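PDB 6DXU: glycosyl hydrolase family 2, TIM barrel domain protein from Parabacteroides merdae ATCC 43184, which acts as a gut bacterial beta-glucuronidase of glycoside hydrolase family 2, probably releasing glucuronic acid from glucuronide conjugates. Local coordinates for residues His453-Ala456 with His457-Asp460; Arg469-Phe472 with Cys473-Ile476; Ile31-Thr34 with Asn35-Tyr39. All blocks are in the same frame, centred on the assembly; numbering follows the deposited sequence.

Interaction 1 (His453-Ala456 with His457-Asp460); sequences HDMA and HRLD
His453 and His457 meet one turn apart near the end of helix 442-459. With chi1 at 170°, CG of His453 lies anti to the backbone N and the ring comes beside that of His457. From CB the side chain reaches CG, whose nearest partner in His457 is CD2. CD2 and NE2 of His453 also approach His457 CD2, NE2 at 3.5 Å. CE1 of His453 comes closest, at 3.3 Å from His457 CD2. That carbon lies over one face of the His453 ring, toward its rim. The two rings are oblique, with planes at 52°. ND1 of His453 is hydrogen-bonded to Thr465 OG1, and His457 NE2 to Asp478 OD2, which probably limits how each ring can turn. Replacing His453 with alanine is likely to leave Thr465 without this hydrogen-bond partner and the His457 ring without its neighbour.

Backbone bonds hold the turn, among them His457 N to His453 O at 3.1 Å. The last, Asp460 N to Ala456 O at 2.8 Å, reaches the first residue that departs from helical geometry. Met455 CG packs on Leu459 CD1 at 3.9 Å. The Arg458 guanidinium folds back over the peptide between Asp454 and Met455. Its apparent salt bridge to Asp264 of the second subunit is doubtful, as the place of NH1 is unsure, but Asp454 OD2 accepts a hydrogen bond from Asp264 N of that subunit. The helix belongs to a beta-alpha-beta unit of the TIM barrel, between strands 422-429 and 464-468. Ala456 and His457 touch strand 464-468, whereas Met455 and Leu459 lean on helix 399-416.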
# COMPACT_ATOMS: atom_id res chain seq x y z
N HIS D 453 9.14 30.26 -5.09
CA HIS D 453 9.05 31.64 -5.58
C HIS D 453 8.14 31.71 -6.80
O HIS D 453 7.29 32.61 -6.91
CB HIS D 453 10.45 32.16 -5.93
CG HIS D 453 10.45 33.47 -6.66
ND1 HIS D 453 10.43 34.69 -6.00
CD2 HIS D 453 10.50 33.76 -7.98
CE1 HIS D 453 10.44 35.67 -6.89
NE2 HIS D 453 10.49 35.14 -8.10
N ASP D 454 8.32 30.79 -7.75
CA ASP D 454 7.50 30.81 -8.95
C ASP D 454 6.04 30.57 -8.61
O ASP D 454 5.15 31.19 -9.20
CB ASP D 454 8.00 29.76 -9.95
CG ASP D 454 9.35 30.11 -10.56
OD1 ASP D 454 9.75 31.29 -10.47
OD2 ASP D 454 9.99 29.20 -11.12
N MET D 455 5.77 29.67 -7.67
CA MET D 455 4.39 29.41 -7.28
C MET D 455 3.75 30.64 -6.64
O MET D 455 2.59 30.96 -6.92
CB MET D 455 4.32 28.21 -6.33
CG MET D 455 2.90 27.82 -5.91
SD MET D 455 2.87 26.46 -4.71
CE MET D 455 4.43 25.72 -5.10
N ALA D 456 4.48 31.33 -5.75
CA ALA D 456 3.94 32.53 -5.13
C ALA D 456 3.54 33.57 -6.17
O ALA D 456 2.46 34.17 -6.09
CB ALA D 456 4.94 33.13 -4.15
N HIS D 457 4.42 33.79 -7.16
CA HIS D 457 4.11 34.77 -8.20
C HIS D 457 3.01 34.29 -9.12
O HIS D 457 2.23 35.11 -9.62
CB HIS D 457 5.39 35.14 -8.96
CG HIS D 457 6.21 36.18 -8.24
ND1 HIS D 457 5.90 37.52 -8.29
CD2 HIS D 457 7.23 36.06 -7.37
CE1 HIS D 457 6.75 38.19 -7.53
NE2 HIS D 457 7.56 37.33 -6.96
N ARG D 458 2.93 32.97 -9.35
CA ARG D 458 1.81 32.42 -10.11
C ARG D 458 0.50 32.67 -9.38
O ARG D 458 -0.49 33.09 -9.99
CB ARG D 458 2.04 30.92 -10.33
CG ARG D 458 2.16 30.42 -11.78
CD ARG D 458 3.19 29.27 -12.02
NE ARG D 458 3.60 28.44 -10.87
CZ ARG D 458 4.82 27.89 -10.77
NH1 ARG D 458 5.71 28.10 -11.73
NH2 ARG D 458 5.15 27.12 -9.72
N LEU D 459 0.49 32.50 -8.06
CA LEU D 459 -0.74 32.67 -7.29
C LEU D 459 -1.07 34.14 -7.04
O LEU D 459 -2.25 34.51 -7.01
CB LEU D 459 -0.60 31.93 -5.96
CG LEU D 459 -0.63 30.40 -6.07
CD1 LEU D 459 -0.33 29.75 -4.73
CD2 LEU D 459 -2.00 29.99 -6.60
N ASP D 460 -0.07 34.98 -6.82
CA ASP D 460 -0.33 36.36 -6.38
C ASP D 460 0.88 37.21 -6.75
O ASP D 460 1.80 37.36 -5.94
CB ASP D 460 -0.59 36.40 -4.88
CG ASP D 460 -0.76 37.82 -4.36
OD1 ASP D 460 -1.07 38.73 -5.16
OD2 ASP D 460 -0.58 38.01 -3.14

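Interaction 2 (Arg469-Phe472 with Cys473-Ile476); sequences RCEF and CNDI
The first torsions of Phe472 and Cys473 bring the ring of one and the sulfur of the other together. In Phe472, chi1 of 64° places CG between the backbone N and the carbonyl carbon. In Cys473, chi1 of -73° sets SG beside its own backbone N. The sulfur then comes to 3.8 Å from Phe472 CE1. It lies 4.6 Å from the centroid of the Phe472 ring, approaching obliquely. This is a cysteine sulfur-aromatic contact. Cys470 adds a second sulfur. Its SG sits over one face of the Phe472 ring, offset toward the rim, and lies 3.9 Å from Cys473 SG. That distance is far too long for a disulfide, so the two sulfurs meet as packed apolar groups.

The backbone makes a tight turn here. Cys473 N donates to Cys470 O at 2.9 Å, and Asn474 N donates to Glu471 O at 3.0 Å. Both donors stand above the carbonyl plane, the second 64° out of it. These bonds span three residues, as in a 3-10 turn. The side chains of Glu471 and Asn474 run side by side, with carboxylate and amide planes nearly perpendicular.

The loop joins strands 464-468 and 479-481 of the TIM barrel. A water makes weak bonds to Phe472 O and Asp475 OD1. Both kinds of chemistry meet helix 442-459. Phe472 packs on Ile445 and Cys473 on Arg446, while the same Arg446 joins a carboxylate and a backbone carbonyl of the loop to the helix, through a salt bridge with Asp475 and a hydrogen bond to Phe472 O.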
# COMPACT_ATOMS: atom_id res chain seq x y z
N ARG D 469 18.37 34.83 5.61
CA ARG D 469 19.64 34.14 5.82
C ARG D 469 19.74 32.82 5.04
O ARG D 469 19.69 31.71 5.57
CB ARG D 469 19.91 33.88 7.31
CG ARG D 469 21.42 33.72 7.57
CD ARG D 469 21.70 33.03 8.89
NE ARG D 469 21.82 31.59 8.70
CZ ARG D 469 22.26 30.75 9.64
NH1 ARG D 469 22.61 31.23 10.83
NH2 ARG D 469 22.33 29.45 9.39
N CYS D 470 19.93 32.98 3.73
CA CYS D 470 20.41 31.88 2.90
C CYS D 470 21.10 32.53 1.70
O CYS D 470 20.47 32.80 0.67
CB CYS D 470 19.28 30.95 2.47
SG CYS D 470 19.89 29.49 1.59
N GLU D 471 22.38 32.85 1.89
CA GLU D 471 23.08 33.69 0.91
C GLU D 471 23.10 33.05 -0.47
O GLU D 471 22.98 33.75 -1.49
CB GLU D 471 24.50 33.99 1.39
CG GLU D 471 25.19 35.05 0.55
CD GLU D 471 26.43 35.63 1.21
OE1 GLU D 471 27.11 34.88 1.94
OE2 GLU D 471 26.72 36.83 1.01
N PHE D 472 23.24 31.72 -0.55
CA PHE D 472 23.29 31.08 -1.86
C PHE D 472 21.93 31.02 -2.55
O PHE D 472 21.86 30.48 -3.66
CB PHE D 472 23.91 29.68 -1.77
CG PHE D 472 23.12 28.69 -0.95
CD1 PHE D 472 22.06 27.99 -1.51
CD2 PHE D 472 23.48 28.40 0.36
CE1 PHE D 472 21.34 27.06 -0.77
CE2 PHE D 472 22.77 27.47 1.11
CZ PHE D 472 21.70 26.80 0.55
N CYS D 473 20.88 31.55 -1.94
CA CYS D 473 19.59 31.75 -2.60
C CYS D 473 19.24 33.23 -2.74
O CYS D 473 18.08 33.55 -3.07
CB CYS D 473 18.48 31.03 -1.83
SG CYS D 473 18.46 29.21 -1.98
N ASN D 474 20.18 34.15 -2.50
CA ASN D 474 19.75 35.55 -2.44
C ASN D 474 19.43 36.15 -3.82
O ASN D 474 18.95 37.29 -3.88
CB ASN D 474 20.77 36.42 -1.68
CG ASN D 474 22.08 36.63 -2.44
OD1 ASN D 474 22.32 36.04 -3.50
ND2 ASN D 474 22.94 37.47 -1.87
N ASP D 475 19.66 35.42 -4.91
CA ASP D 475 19.28 35.87 -6.24
C ASP D 475 17.89 35.42 -6.65
O ASP D 475 17.41 35.81 -7.72
CB ASP D 475 20.29 35.36 -7.29
CG ASP D 475 20.39 33.82 -7.31
OD1 ASP D 475 20.21 33.19 -6.24
OD2 ASP D 475 20.65 33.23 -8.38
N ILE D 476 17.22 34.61 -5.83
CA ILE D 476 15.95 34.01 -6.23
C ILE D 476 14.76 34.87 -5.83
O ILE D 476 13.87 35.12 -6.64
CB ILE D 476 15.85 32.58 -5.64
CG1 ILE D 476 16.79 31.63 -6.38
CG2 ILE D 476 14.41 32.06 -5.71
CD1 ILE D 476 16.97 30.29 -5.69
O HOH W 1 23.10 33.15 -5.25

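Interaction 3 (Ile31-Thr34 with Asn35-Tyr39); sequences IRLT and NNWEY
Leu33 and Trp37 make the main contact of a bend between two strands. Ile31 and Arg32 come first and belong to strand 30-32. Ile31 bonds through its backbone to Leu196, while the Arg32 guanidinium makes a salt bridge with Glu345 and a cation-pi contact with Tyr193. Leu33 follows, and its CB lies in the plane of the indole at the edge, 3.9 Å from Trp37 NE1. Its carbonyl also serves the ring. Trp37 NE1 donates a weak hydrogen bond to Leu33 O at 3.3 Å, bent to 125°. The indole gets there because Trp37 CG lies beside its own backbone N (chi1 -73°). Thr34 closes the segment. Its O meets the indole edge at CD1, 3.8 Å away, and its OG1 lies 3.5 Å from Asn35 ND2, the two side chains pointing the same way.

The bend carries the chain from one antiparallel sheet to another in the family 2 sugar-binding domain, a jelly-roll beta-sandwich in this family. Trp37 is buried and also packs on Leu194, Tyr93 and Val68, from strands of both sheets. Chemically, the indole N-H finds a nearby acceptor through a poorly aligned bond, so apolar packing probably contributes more to holding the ring.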
# COMPACT_ATOMS: atom_id res chain seq x y z
N ILE D 31 -19.66 28.73 15.26
CA ILE D 31 -19.73 28.46 16.68
C ILE D 31 -18.38 27.94 17.14
O ILE D 31 -17.94 26.88 16.67
CB ILE D 31 -20.85 27.47 17.00
CG1 ILE D 31 -22.18 28.05 16.50
CG2 ILE D 31 -20.89 27.16 18.49
CD1 ILE D 31 -23.27 27.02 16.31
N ARG D 32 -17.71 28.69 18.01
CA ARG D 32 -16.47 28.20 18.58
C ARG D 32 -16.77 27.04 19.53
O ARG D 32 -17.55 27.19 20.47
CB ARG D 32 -15.74 29.32 19.31
CG ARG D 32 -15.04 30.26 18.36
CD ARG D 32 -14.57 31.53 19.09
NE ARG D 32 -13.92 32.43 18.14
CZ ARG D 32 -13.44 33.63 18.46
NH1 ARG D 32 -13.53 34.06 19.71
NH2 ARG D 32 -12.87 34.38 17.53
N LEU D 33 -16.15 25.89 19.29
CA LEU D 33 -16.33 24.73 20.16
C LEU D 33 -15.30 24.81 21.27
O LEU D 33 -14.17 24.35 21.12
CB LEU D 33 -16.19 23.43 19.36
CG LEU D 33 -17.20 23.26 18.23
CD1 LEU D 33 -16.87 21.97 17.45
CD2 LEU D 33 -18.59 23.16 18.85
N THR D 34 -15.67 25.43 22.38
CA THR D 34 -14.71 25.60 23.45
C THR D 34 -14.98 24.75 24.67
O THR D 34 -14.02 24.36 25.35
CB THR D 34 -14.64 27.08 23.87
OG1 THR D 34 -15.92 27.49 24.34
CG2 THR D 34 -14.23 27.96 22.65
N ASN D 35 -16.23 24.41 24.96
CA ASN D 35 -16.58 23.74 26.21
C ASN D 35 -16.81 22.24 26.04
O ASN D 35 -17.08 21.75 24.94
CB ASN D 35 -17.83 24.39 26.80
CG ASN D 35 -17.59 25.83 27.18
OD1 ASN D 35 -16.64 26.14 27.90
ND2 ASN D 35 -18.44 26.72 26.71
N ASN D 36 -16.70 21.51 27.15
CA ASN D 36 -17.10 20.09 27.21
C ASN D 36 -16.20 19.20 26.36
O ASN D 36 -16.67 18.30 25.67
CB ASN D 36 -18.57 19.92 26.81
CG ASN D 36 -19.49 20.75 27.70
OD1 ASN D 36 -19.35 20.75 28.92
ND2 ASN D 36 -20.39 21.51 27.09
N TRP D 37 -14.90 19.47 26.42
CA TRP D 37 -13.90 18.62 25.79
C TRP D 37 -13.10 17.86 26.85
O TRP D 37 -12.96 18.32 27.98
CB TRP D 37 -12.93 19.45 24.94
CG TRP D 37 -13.54 19.95 23.65
CD1 TRP D 37 -14.22 21.12 23.46
CD2 TRP D 37 -13.48 19.30 22.37
NE1 TRP D 37 -14.60 21.23 22.15
CE2 TRP D 37 -14.16 20.13 21.45
CE3 TRP D 37 -12.93 18.10 21.92
CZ2 TRP D 37 -14.29 19.80 20.10
CZ3 TRP D 37 -13.07 17.76 20.57
CH2 TRP D 37 -13.74 18.61 19.68
N GLU D 38 -12.58 16.71 26.45
CA GLU D 38 -11.60 15.99 27.25
C GLU D 38 -10.36 15.70 26.43
O GLU D 38 -10.44 15.48 25.21
CB GLU D 38 -12.18 14.69 27.78
CG GLU D 38 -13.34 14.91 28.74
CD GLU D 38 -14.02 13.60 29.08
OE1 GLU D 38 -13.74 13.06 30.17
OE2 GLU D 38 -14.82 13.10 28.25
N TYR D 39 -9.22 15.65 27.10
CA TYR D 39 -7.92 15.53 26.46
C TYR D 39 -7.18 14.34 27.04
O TYR D 39 -7.17 14.14 28.27
CB TYR D 39 -7.10 16.80 26.69
CG TYR D 39 -5.61 16.64 26.46
CD1 TYR D 39 -5.11 16.32 25.22
CD2 TYR D 39 -4.70 16.83 27.50
CE1 TYR D 39 -3.76 16.17 25.00
CE2 TYR D 39 -3.34 16.70 27.29
CZ TYR D 39 -2.88 16.36 26.02
OH TYR D 39 -1.53 16.21 25.77

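Overall arrangement
From the N terminus, interaction 3 comes first. It rounds the bend from strand 30-32 to strand 37-41 and so joins two antiparallel sheets of the jelly-roll sugar-binding domain. Interaction 1 follows far along the chain, at the end of helix 442-459 in the TIM barrel. Interaction 2 then closes a turn in the loop after strand 464-468. All three are local and in series; none nests in or crosses another. Interactions 1 and 2 touch where His453 CE1 packs on Ile476 O at 3.5 Å, and both reach the second subunit. Interaction 3 stands apart, its centre about 38 Å from that of interaction 1.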